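Side-chain contacts in DUF5037 domain-containing protein (Ruminococcus gnavus, PDB 4GL6), which is of unknown function but carries a DUF5037 domain that includes a mixed four-stranded sheet with helices packed against it: residues S93-N98 / E157-M162; S149-K154 / V179-H184; Q161-V166 / A175-Y180. One frame throughout, in Å; residues are numbered along the deposited sequence. Where two conformers were deposited one is given.

Interaction 1 (S93-N98 / E157-M162); sequences SQAAEN and EEEYQM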
loop_
_atom_site.group_PDB
_atom_site.type_symbol
_atom_site.label_atom_id
_atom_site.label_comp_id
_atom_site.label_asym_id
_atom_site.label_seq_id
_atom_site.Cartn_x
_atom_site.Cartn_y
_atom_site.Cartn_z
ATOM N N SER A 93 -0.363 -8.336 -14.076
ATOM C CA SER A 93 0.521 -8.222 -15.257
ATOM C C SER A 93 0.075 -9.043 -16.454
ATOM O O SER A 93 0.508 -8.751 -17.579
ATOM C CB SER A 93 1.950 -8.591 -14.909
ATOM O OG SER A 93 1.985 -9.922 -14.427
ATOM N N GLN A 94 -0.729 -10.083 -16.197
ATOM C CA GLN A 94 -1.300 -10.923 -17.255
ATOM C C GLN A 94 -2.623 -10.344 -17.777
ATOM O O GLN A 94 -3.050 -10.672 -18.880
ATOM C CB GLN A 94 -1.531 -12.358 -16.764
ATOM C CG GLN A 94 -0.295 -13.101 -16.278
ATOM C CD GLN A 94 -0.523 -14.604 -16.184
ATOM O OE1 GLN A 94 -0.329 -15.330 -17.158
ATOM N NE2 GLN A 94 -0.913 -15.075 -15.005
ATOM N N ALA A 95 -3.272 -9.483 -16.982
ATOM C CA ALA A 95 -4.547 -8.828 -17.325
ATOM C C ALA A 95 -4.416 -7.495 -18.091
ATOM O O ALA A 95 -5.264 -7.201 -18.954
ATOM C CB ALA A 95 -5.338 -8.583 -16.046
ATOM N N ALA A 96 -3.395 -6.692 -17.756
ATOM C CA ALA A 96 -3.142 -5.372 -18.406
ATOM C C ALA A 96 -1.645 -5.044 -18.534
ATOM O O ALA A 96 -0.829 -5.703 -17.892
ATOM C CB ALA A 96 -3.848 -4.267 -17.640
ATOM N N GLU A 97 -1.297 -4.054 -19.368
ATOM C CA GLU A 97 0.116 -3.641 -19.576
ATOM C C GLU A 97 0.529 -2.541 -18.607
ATOM O O GLU A 97 1.588 -2.640 -17.994
ATOM C CB GLU A 97 0.389 -3.146 -21.000
ATOM C CG GLU A 97 0.089 -4.145 -22.107
ATOM C CD GLU A 97 0.205 -3.553 -23.511
ATOM O OE1 GLU A 97 0.936 -2.558 -23.707
ATOM O OE2 GLU A 97 -0.441 -4.084 -24.439
ATOM N N ASN A 98 -0.288 -1.486 -18.520
ATOM C CA ASN A 98 -0.064 -0.347 -17.605
ATOM C C ASN A 98 -0.989 -0.410 -16.406
ATOM O O ASN A 98 -2.200 -0.592 -16.552
ATOM C CB ASN A 98 -0.294 1.005 -18.275
ATOM C CG ASN A 98 0.929 1.538 -18.932
ATOM O OD1 ASN A 98 1.447 2.583 -18.504
ATOM N ND2 ASN A 98 1.459 0.801 -19.916
ATOM N N GLU A 157 -13.776 -14.063 -16.586
ATOM C CA GLU A 157 -13.723 -15.288 -15.773
ATOM C C GLU A 157 -12.263 -15.581 -15.422
ATOM O O GLU A 157 -11.941 -15.784 -14.260
ATOM C CB GLU A 157 -14.350 -16.506 -16.506
ATOM C CG GLU A 157 -15.876 -16.516 -16.705
ATOM C CD GLU A 157 -16.439 -15.437 -17.646
ATOM O OE1 GLU A 157 -15.691 -14.877 -18.489
ATOM O OE2 GLU A 157 -17.647 -15.129 -17.534
ATOM N N GLU A 158 -11.400 -15.581 -16.445
ATOM C CA GLU A 158 -9.948 -15.810 -16.292
ATOM C C GLU A 158 -9.304 -14.779 -15.365
ATOM O O GLU A 158 -8.456 -15.123 -14.546
ATOM C CB GLU A 158 -9.229 -15.791 -17.661
ATOM C CG GLU A 158 -9.526 -16.977 -18.580
ATOM C CD GLU A 158 -9.060 -16.798 -20.030
ATOM O OE1 GLU A 158 -9.051 -15.669 -20.572
ATOM O OE2 GLU A 158 -8.734 -17.820 -20.661
ATOM N N GLU A 159 -9.723 -13.522 -15.489
ATOM C CA GLU A 159 -9.176 -12.438 -14.677
ATOM C C GLU A 159 -9.546 -12.625 -13.205
ATOM O O GLU A 159 -8.678 -12.563 -12.332
ATOM C CB GLU A 159 -9.669 -11.082 -15.209
ATOM C CG GLU A 159 -9.017 -9.865 -14.565
ATOM C CD GLU A 159 -9.439 -8.508 -15.156
ATOM O OE1 GLU A 159 -10.103 -8.454 -16.228
ATOM O OE2 GLU A 159 -9.063 -7.481 -14.534
ATOM N N TYR A 160 -10.839 -12.847 -12.958
ATOM C CA TYR A 160 -11.395 -13.058 -11.613
ATOM C C TYR A 160 -10.774 -14.285 -10.944
ATOM O O TYR A 160 -10.373 -14.213 -9.782
ATOM C CB TYR A 160 -12.916 -13.202 -11.702
ATOM C CG TYR A 160 -13.648 -13.367 -10.389
ATOM C CD1 TYR A 160 -14.137 -12.249 -9.688
ATOM C CD2 TYR A 160 -13.896 -14.642 -9.856
ATOM C CE1 TYR A 160 -14.821 -12.401 -8.485
ATOM C CE2 TYR A 160 -14.582 -14.808 -8.656
ATOM C CZ TYR A 160 -15.040 -13.693 -7.968
ATOM O OH TYR A 160 -15.706 -13.886 -6.777
ATOM N N GLN A 161 -10.685 -15.393 -11.688
ATOM C CA GLN A 161 -10.065 -16.635 -11.183
ATOM C C GLN A 161 -8.631 -16.415 -10.691
ATOM O O GLN A 161 -8.258 -16.938 -9.652
ATOM C CB GLN A 161 -10.116 -17.777 -12.220
ATOM C CG GLN A 161 -11.483 -18.445 -12.371
ATOM C CD GLN A 161 -11.517 -19.444 -13.509
ATOM O OE1 GLN A 161 -10.538 -20.152 -13.741
ATOM N NE2 GLN A 161 -12.647 -19.514 -14.219
HETATM N N MSE A 162 -7.854 -15.630 -11.426
HETATM C CA MSE A 162 -6.476 -15.294 -11.030
HETATM C C MSE A 162 -6.433 -14.517 -9.712
HETATM O O MSE A 162 -5.564 -14.780 -8.877
HETATM C CB MSE A 162 -5.733 -14.485 -12.118
HETATM C CG MSE A 162 -5.285 -15.289 -13.328
HETATM SE SE MSE A 162 -4.208 -14.235 -14.571
HETATM C CE MSE A 162 -5.440 -12.750 -14.868
#

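Interaction 2 (S149-K154 / V179-H184); sequences STMKGK and VYYLDH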
loop_
_atom_site.group_PDB
_atom_site.type_symbol
_atom_site.label_atom_id
_atom_site.label_comp_id
_atom_site.label_asym_id
_atom_site.label_seq_id
_atom_site.Cartn_x
_atom_site.Cartn_y
_atom_site.Cartn_z
ATOM N N SER A 149 -7.342 0.976 -21.315
ATOM C CA SER A 149 -6.994 0.914 -22.743
ATOM C C SER A 149 -5.985 -0.204 -23.070
ATOM O O SER A 149 -5.956 -0.694 -24.195
ATOM C CB SER A 149 -6.425 2.258 -23.216
ATOM O OG SER A 149 -5.183 2.541 -22.597
ATOM N N THR A 150 -5.193 -0.607 -22.070
ATOM C CA THR A 150 -4.125 -1.584 -22.222
ATOM C C THR A 150 -4.455 -2.983 -21.670
ATOM O O THR A 150 -3.549 -3.650 -21.157
ATOM C CB THR A 150 -2.847 -1.038 -21.538
ATOM O OG1 THR A 150 -3.014 -1.063 -20.116
ATOM C CG2 THR A 150 -2.528 0.385 -22.011
HETATM N N MSE A 151 -5.719 -3.434 -21.756
HETATM C CA MSE A 151 -6.090 -4.806 -21.300
HETATM C C MSE A 151 -5.471 -5.826 -22.265
HETATM O O MSE A 151 -5.378 -5.557 -23.460
HETATM C CB MSE A 151 -7.608 -5.059 -21.280
HETATM C CG MSE A 151 -8.435 -4.147 -20.421
HETATM SE SE MSE A 151 -7.998 -4.116 -18.548
HETATM C CE MSE A 151 -8.442 -5.952 -18.032
ATOM N N LYS A 152 -5.071 -6.989 -21.743
ATOM C CA LYS A 152 -4.435 -8.057 -22.539
ATOM C C LYS A 152 -5.414 -9.139 -23.052
ATOM O O LYS A 152 -4.979 -10.228 -23.460
ATOM C CB LYS A 152 -3.261 -8.680 -21.751
ATOM C CG LYS A 152 -2.067 -7.755 -21.592
ATOM C CD LYS A 152 -0.839 -8.437 -20.996
ATOM C CE LYS A 152 0.390 -7.545 -21.115
ATOM N NZ LYS A 152 1.645 -8.169 -20.616
ATOM N N GLY A 153 -6.718 -8.849 -23.056
ATOM C CA GLY A 153 -7.722 -9.792 -23.570
ATOM C C GLY A 153 -7.944 -11.125 -22.857
ATOM O O GLY A 153 -8.345 -12.098 -23.493
ATOM N N LYS A 154 -7.663 -11.175 -21.555
ATOM C CA LYS A 154 -7.987 -12.340 -20.718
ATOM C C LYS A 154 -9.469 -12.131 -20.385
ATOM O O LYS A 154 -9.874 -11.008 -20.112
ATOM C CB LYS A 154 -7.041 -12.483 -19.496
ATOM C CG LYS A 154 -6.016 -13.592 -19.740
ATOM C CD LYS A 154 -4.871 -13.782 -18.752
ATOM C CE LYS A 154 -4.099 -15.056 -19.121
ATOM N NZ LYS A 154 -2.871 -15.269 -18.301
ATOM N N VAL A 179 -10.020 -2.745 -7.507
ATOM C CA VAL A 179 -9.472 -2.666 -8.865
ATOM C C VAL A 179 -10.236 -1.607 -9.598
ATOM O O VAL A 179 -11.432 -1.770 -9.839
ATOM C CB VAL A 179 -9.555 -4.006 -9.633
ATOM C CG1 VAL A 179 -8.910 -3.858 -11.013
ATOM C CG2 VAL A 179 -8.851 -5.107 -8.844
ATOM N N TYR A 180 -9.541 -0.520 -9.923
ATOM C CA TYR A 180 -10.091 0.615 -10.678
ATOM C C TYR A 180 -9.693 0.452 -12.136
ATOM O O TYR A 180 -8.504 0.265 -12.417
ATOM C CB TYR A 180 -9.522 1.935 -10.144
ATOM C CG TYR A 180 -10.043 2.359 -8.793
ATOM C CD1 TYR A 180 -9.476 1.881 -7.623
ATOM C CD2 TYR A 180 -11.084 3.299 -8.682
ATOM C CE1 TYR A 180 -9.950 2.288 -6.374
ATOM C CE2 TYR A 180 -11.563 3.710 -7.439
ATOM C CZ TYR A 180 -10.988 3.192 -6.287
ATOM O OH TYR A 180 -11.424 3.600 -5.061
ATOM N N TYR A 181 -10.675 0.475 -13.044
ATOM C CA TYR A 181 -10.444 0.396 -14.502
ATOM C C TYR A 181 -10.574 1.818 -15.075
ATOM O O TYR A 181 -11.641 2.242 -15.527
ATOM C CB TYR A 181 -11.413 -0.574 -15.147
ATOM C CG TYR A 181 -11.219 -2.002 -14.671
ATOM C CD1 TYR A 181 -11.912 -2.496 -13.560
ATOM C CD2 TYR A 181 -10.343 -2.860 -15.321
ATOM C CE1 TYR A 181 -11.740 -3.812 -13.125
ATOM C CE2 TYR A 181 -10.157 -4.179 -14.892
ATOM C CZ TYR A 181 -10.870 -4.657 -13.797
ATOM O OH TYR A 181 -10.678 -5.966 -13.371
ATOM N N LEU A 182 -9.465 2.550 -15.019
ATOM C CA LEU A 182 -9.399 3.945 -15.442
ATOM C C LEU A 182 -9.160 4.101 -16.941
ATOM O O LEU A 182 -8.505 3.269 -17.567
ATOM C CB LEU A 182 -8.243 4.652 -14.722
ATOM C CG LEU A 182 -8.192 4.631 -13.200
ATOM C CD1 LEU A 182 -6.950 5.378 -12.756
ATOM C CD2 LEU A 182 -9.428 5.294 -12.615
ATOM N N ASP A 183 -9.680 5.188 -17.502
ATOM C CA ASP A 183 -9.416 5.522 -18.900
ATOM C C ASP A 183 -7.943 5.977 -18.958
ATOM O O ASP A 183 -7.375 6.411 -17.930
ATOM C CB ASP A 183 -10.410 6.569 -19.445
ATOM C CG ASP A 183 -10.231 7.953 -18.816
ATOM O OD1 ASP A 183 -9.376 8.758 -19.297
ATOM O OD2 ASP A 183 -10.969 8.232 -17.846
ATOM N N HIS A 184 -7.351 5.884 -20.151
ATOM C CA HIS A 184 -5.925 6.200 -20.371
ATOM C C HIS A 184 -5.453 7.512 -19.780
ATOM O O HIS A 184 -4.542 7.524 -18.947
ATOM C CB HIS A 184 -5.565 6.087 -21.862
ATOM C CG HIS A 184 -4.095 6.304 -22.156
ATOM N ND1 HIS A 184 -3.132 5.465 -21.721
ATOM C CD2 HIS A 184 -3.445 7.316 -22.874
ATOM C CE1 HIS A 184 -1.925 5.923 -22.139
ATOM N NE2 HIS A 184 -2.126 7.052 -22.847
#

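Interaction 3 (Q161-V166 / A175-Y180); sequences QMYEEV and ALLYVY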
loop_
_atom_site.group_PDB
_atom_site.type_symbol
_atom_site.label_atom_id
_atom_site.label_comp_id
_atom_site.label_asym_id
_atom_site.label_seq_id
_atom_site.Cartn_x
_atom_site.Cartn_y
_atom_site.Cartn_z
ATOM N N GLN A 161 -10.685 -15.393 -11.688
ATOM C CA GLN A 161 -10.065 -16.635 -11.183
ATOM C C GLN A 161 -8.631 -16.415 -10.691
ATOM O O GLN A 161 -8.258 -16.938 -9.652
ATOM C CB GLN A 161 -10.116 -17.777 -12.220
ATOM C CG GLN A 161 -11.483 -18.445 -12.371
ATOM C CD GLN A 161 -11.517 -19.444 -13.509
ATOM O OE1 GLN A 161 -10.538 -20.152 -13.741
ATOM N NE2 GLN A 161 -12.647 -19.514 -14.219
HETATM N N MSE A 162 -7.854 -15.630 -11.426
HETATM C CA MSE A 162 -6.476 -15.294 -11.030
HETATM C C MSE A 162 -6.433 -14.517 -9.712
HETATM O O MSE A 162 -5.564 -14.780 -8.877
HETATM C CB MSE A 162 -5.733 -14.485 -12.118
HETATM C CG MSE A 162 -5.285 -15.289 -13.328
HETATM SE SE MSE A 162 -4.208 -14.235 -14.571
HETATM C CE MSE A 162 -5.440 -12.750 -14.868
ATOM N N TYR A 163 -7.352 -13.570 -9.536
ATOM C CA TYR A 163 -7.387 -12.779 -8.302
ATOM C C TYR A 163 -7.785 -13.671 -7.132
ATOM O O TYR A 163 -7.106 -13.670 -6.101
ATOM C CB TYR A 163 -8.290 -11.533 -8.422
ATOM C CG TYR A 163 -7.981 -10.599 -9.591
ATOM C CD1 TYR A 163 -6.693 -10.515 -10.150
ATOM C CD2 TYR A 163 -8.963 -9.735 -10.094
ATOM C CE1 TYR A 163 -6.427 -9.657 -11.205
ATOM C CE2 TYR A 163 -8.689 -8.857 -11.130
ATOM C CZ TYR A 163 -7.420 -8.825 -11.690
ATOM O OH TYR A 163 -7.118 -7.972 -12.730
ATOM N N GLU A 164 -8.843 -14.466 -7.326
ATOM C CA GLU A 164 -9.306 -15.475 -6.341
ATOM C C GLU A 164 -8.116 -16.362 -5.877
ATOM O O GLU A 164 -7.920 -16.563 -4.677
ATOM C CB GLU A 164 -10.446 -16.305 -6.964
ATOM C CG GLU A 164 -11.334 -17.132 -6.039
ATOM C CD GLU A 164 -12.589 -17.654 -6.779
ATOM O OE1 GLU A 164 -13.742 -17.350 -6.375
ATOM O OE2 GLU A 164 -12.428 -18.297 -7.831
ATOM N N GLU A 165 -7.295 -16.819 -6.829
ATOM C CA GLU A 165 -6.101 -17.628 -6.526
ATOM C C GLU A 165 -5.056 -16.880 -5.693
ATOM O O GLU A 165 -4.486 -17.466 -4.761
ATOM C CB GLU A 165 -5.474 -18.234 -7.808
ATOM C CG GLU A 165 -4.080 -18.863 -7.581
ATOM C CD GLU A 165 -3.628 -19.929 -8.569
ATOM O OE1 GLU A 165 -4.366 -20.274 -9.520
ATOM O OE2 GLU A 165 -2.504 -20.444 -8.353
ATOM N N VAL A 166 -4.775 -15.625 -6.042
ATOM C CA VAL A 166 -3.800 -14.823 -5.267
ATOM C C VAL A 166 -4.291 -14.664 -3.814
ATOM O O VAL A 166 -3.577 -15.005 -2.860
ATOM C CB VAL A 166 -3.555 -13.446 -5.909
ATOM C CG1 VAL A 166 -2.707 -12.557 -5.015
ATOM C CG2 VAL A 166 -2.893 -13.616 -7.266
ATOM N N ALA A 175 -8.093 -10.265 3.604
ATOM C CA ALA A 175 -7.555 -9.144 2.809
ATOM C C ALA A 175 -8.593 -8.589 1.835
ATOM O O ALA A 175 -9.488 -9.326 1.412
ATOM C CB ALA A 175 -6.301 -9.575 2.052
ATOM N N LEU A 176 -8.459 -7.300 1.492
ATOM C CA LEU A 176 -9.370 -6.603 0.572
ATOM C C LEU A 176 -8.682 -6.325 -0.767
ATOM O O LEU A 176 -7.459 -6.136 -0.823
ATOM C CB LEU A 176 -9.861 -5.274 1.159
ATOM C CG LEU A 176 -10.799 -5.419 2.363
ATOM C CD1 LEU A 176 -10.028 -5.816 3.614
ATOM C CD2 LEU A 176 -11.597 -4.159 2.617
ATOM N N LEU A 177 -9.486 -6.294 -1.832
ATOM C CA LEU A 177 -9.029 -5.976 -3.197
ATOM C C LEU A 177 -9.906 -4.878 -3.779
ATOM O O LEU A 177 -11.140 -4.980 -3.729
ATOM C CB LEU A 177 -9.137 -7.193 -4.106
ATOM C CG LEU A 177 -8.684 -7.038 -5.573
ATOM C CD1 LEU A 177 -7.256 -6.523 -5.707
ATOM C CD2 LEU A 177 -8.822 -8.364 -6.305
ATOM N N TYR A 178 -9.260 -3.848 -4.331
ATOM C CA TYR A 178 -9.927 -2.750 -5.047
ATOM C C TYR A 178 -9.246 -2.656 -6.430
ATOM O O TYR A 178 -8.012 -2.592 -6.502
ATOM C CB TYR A 178 -9.798 -1.438 -4.277
ATOM C CG TYR A 178 -10.371 -1.458 -2.869
ATOM C CD1 TYR A 178 -9.576 -1.813 -1.755
ATOM C CD2 TYR A 178 -11.679 -1.088 -2.630
ATOM C CE1 TYR A 178 -10.099 -1.824 -0.455
ATOM C CE2 TYR A 178 -12.209 -1.087 -1.340
ATOM C CZ TYR A 178 -11.421 -1.451 -0.256
ATOM O OH TYR A 178 -11.948 -1.454 1.013
ATOM N N VAL A 179 -10.020 -2.745 -7.507
ATOM C CA VAL A 179 -9.472 -2.666 -8.865
ATOM C C VAL A 179 -10.236 -1.607 -9.598
ATOM O O VAL A 179 -11.432 -1.770 -9.839
ATOM C CB VAL A 179 -9.555 -4.006 -9.633
ATOM C CG1 VAL A 179 -8.910 -3.858 -11.013
ATOM C CG2 VAL A 179 -8.851 -5.107 -8.844
ATOM N N TYR A 180 -9.541 -0.520 -9.923
ATOM C CA TYR A 180 -10.091 0.615 -10.678
ATOM C C TYR A 180 -9.693 0.452 -12.136
ATOM O O TYR A 180 -8.504 0.265 -12.417
ATOM C CB TYR A 180 -9.522 1.935 -10.144
ATOM C CG TYR A 180 -10.043 2.359 -8.793
ATOM C CD1 TYR A 180 -9.476 1.881 -7.623
ATOM C CD2 TYR A 180 -11.084 3.299 -8.682
ATOM C CE1 TYR A 180 -9.950 2.288 -6.374
ATOM C CE2 TYR A 180 -11.563 3.710 -7.439
ATOM C CZ TYR A 180 -10.988 3.192 -6.287
ATOM O OH TYR A 180 -11.424 3.600 -5.061
#

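Interaction 1 (S93-N98 / E157-M162)
The CA atoms of A95 and E159 stand 6.4 Å apart where the C-terminal part of helix 75-95 lies against the early turns of helix 156-171. This is helix-helix packing in an alpha/beta fold, and the helix carrying E159 is the crossover helix of a beta-alpha-beta unit. A95 points its methyl group toward the other helix and, being small, lets the two backbones come this close. A95 CB rests 4.2 Å from E159 CG. The extended glutamate, with CG anti to the backbone N (chi1 -172°), lends its aliphatic part to the contact and carries its carboxylate past the alanine. That buried charge is met, among other partners, by a salt bridge from OE1 to K238 and by a hydrogen bond from OE2 to Y181 OH.

M162, a selenomethionine, makes the largest share of the contact. Its chain is straight as far as SE and then bends at chi3 (-55°), which turns the terminal methyl to the alanine. A long, flexible methionine-type chain, here a selenoether, suits this partly exposed edge, where Q94 passes obliquely beside it. Q94 has two deposited conformers, leaving its amide's approach to SE doubtful; A95 CB lies 4.3 Å from M162 CE.

Interaction 2 (S149-K154 / V179-H184)
M151 and Y181 make the close-packed part of this contact, between the loop that follows strand 140-147 and strand 175-182. The selenomethionine of M151 folds back on itself, bent at both chi2 (-59°) and chi3 (-65°), and so presents SE and CE together to the rim of the tyrosine ring. M151 CE lies 4.0 Å from Y181 CE2, near the ring plane. M151 SE is 5.3 Å from the centroid of the Y181 ring and 84° off its normal, which makes this an edge-on Met-aromatic contact. The two side chains cross at about a right angle. A tyrosine suits its place because its ring is buried among apolar neighbours, I146 and F234, while its hydroxyl is hydrogen-bonded to E159.

The other end is looser and exposed to solvent. The CA atoms of S149 and H184 are 5.9 Å apart, and S149 OG sits 3.6 Å from H184 CB, oblique to the imidazole ring. What ties these two polar side chains together is D147: its OD1 is hydrogen-bonded to S149 OG and its OD2 to H184 ND1. Just before H184, D183 occupies the N-cap position of helix 184-194.

The contact belongs to a beta-alpha-beta crossover: strand 140-147 leads through this loop and helix 156-171 to the parallel strand 175-182, and here the loop packs beside that strand's C-terminal end.

Interaction 3 (Q161-V166 / A175-Y180)
Y163 on helix 156-171 lies over L177 and V179 of strand 175-182, and the contact is wholly apolar. The nearest CA atoms, of Y163 and L177, are 8.7 Å apart, so the side chains bridge the gap.

The hydrophobic contacts come first. Y163 CB meets L177 CD2 at 3.8 Å, and the same methyl lies 4.0 Å from Y163 CD2, so a single branch of the leucine touches both the root and the near side of the ring. In L177 a chi1 of -179° sets CG anti to the backbone N, and chi2 (55°) then determines the place of CD2; the two side chains cross at about a right angle. Farther along the ring, Y163 CE2 approaches V179 CG2 at a more relaxed 4.4 Å. Both methyls come to the ring obliquely. Leucine and valine suit a buried strand face, the longer leucine reaching the CB of the tyrosine and the beta-branched valine approaching the ring at CE2.

Polar interactions are confined to the tyrosine's far end. Its OH is hydrogen-bonded to OE2 of E159, one turn earlier on the same helix, which lets a buried ring keep its hydroxyl satisfied.

These residues belong to the beta-alpha-beta unit of strand 140-147, helix 156-171 and strand 175-182. L177 also touches V144, and V179 touches I146, both on the parallel neighbour strand 140-147, while helix 75-95 flanks the tyrosine through A91 and I92. Across the sheet, Y178 stacks on W143, and Y180 on Y145 and Y215.

Overall arrangement
The three contacts belong to one alpha/beta region, and no active site or ligand is known there. Interactions 1 and 3 both use helix 156-171, and their centres are about 10 Å apart. Interactions 2 and 3 both use strand 175-182 and share V179 and Y180, with centres about 15 Å apart. Interactions 1 and 2 lie closest, about 9 Å between centres, and are joined, among other ways, by a probable hydrogen bond, A95 O being 2.8 Å from K152 N. E159 is the common partner of the hydroxyls of Y163 and Y181, whose OH atoms are 4.1 Å apart, and A95 CB packs 3.8 Å from Y163 OH.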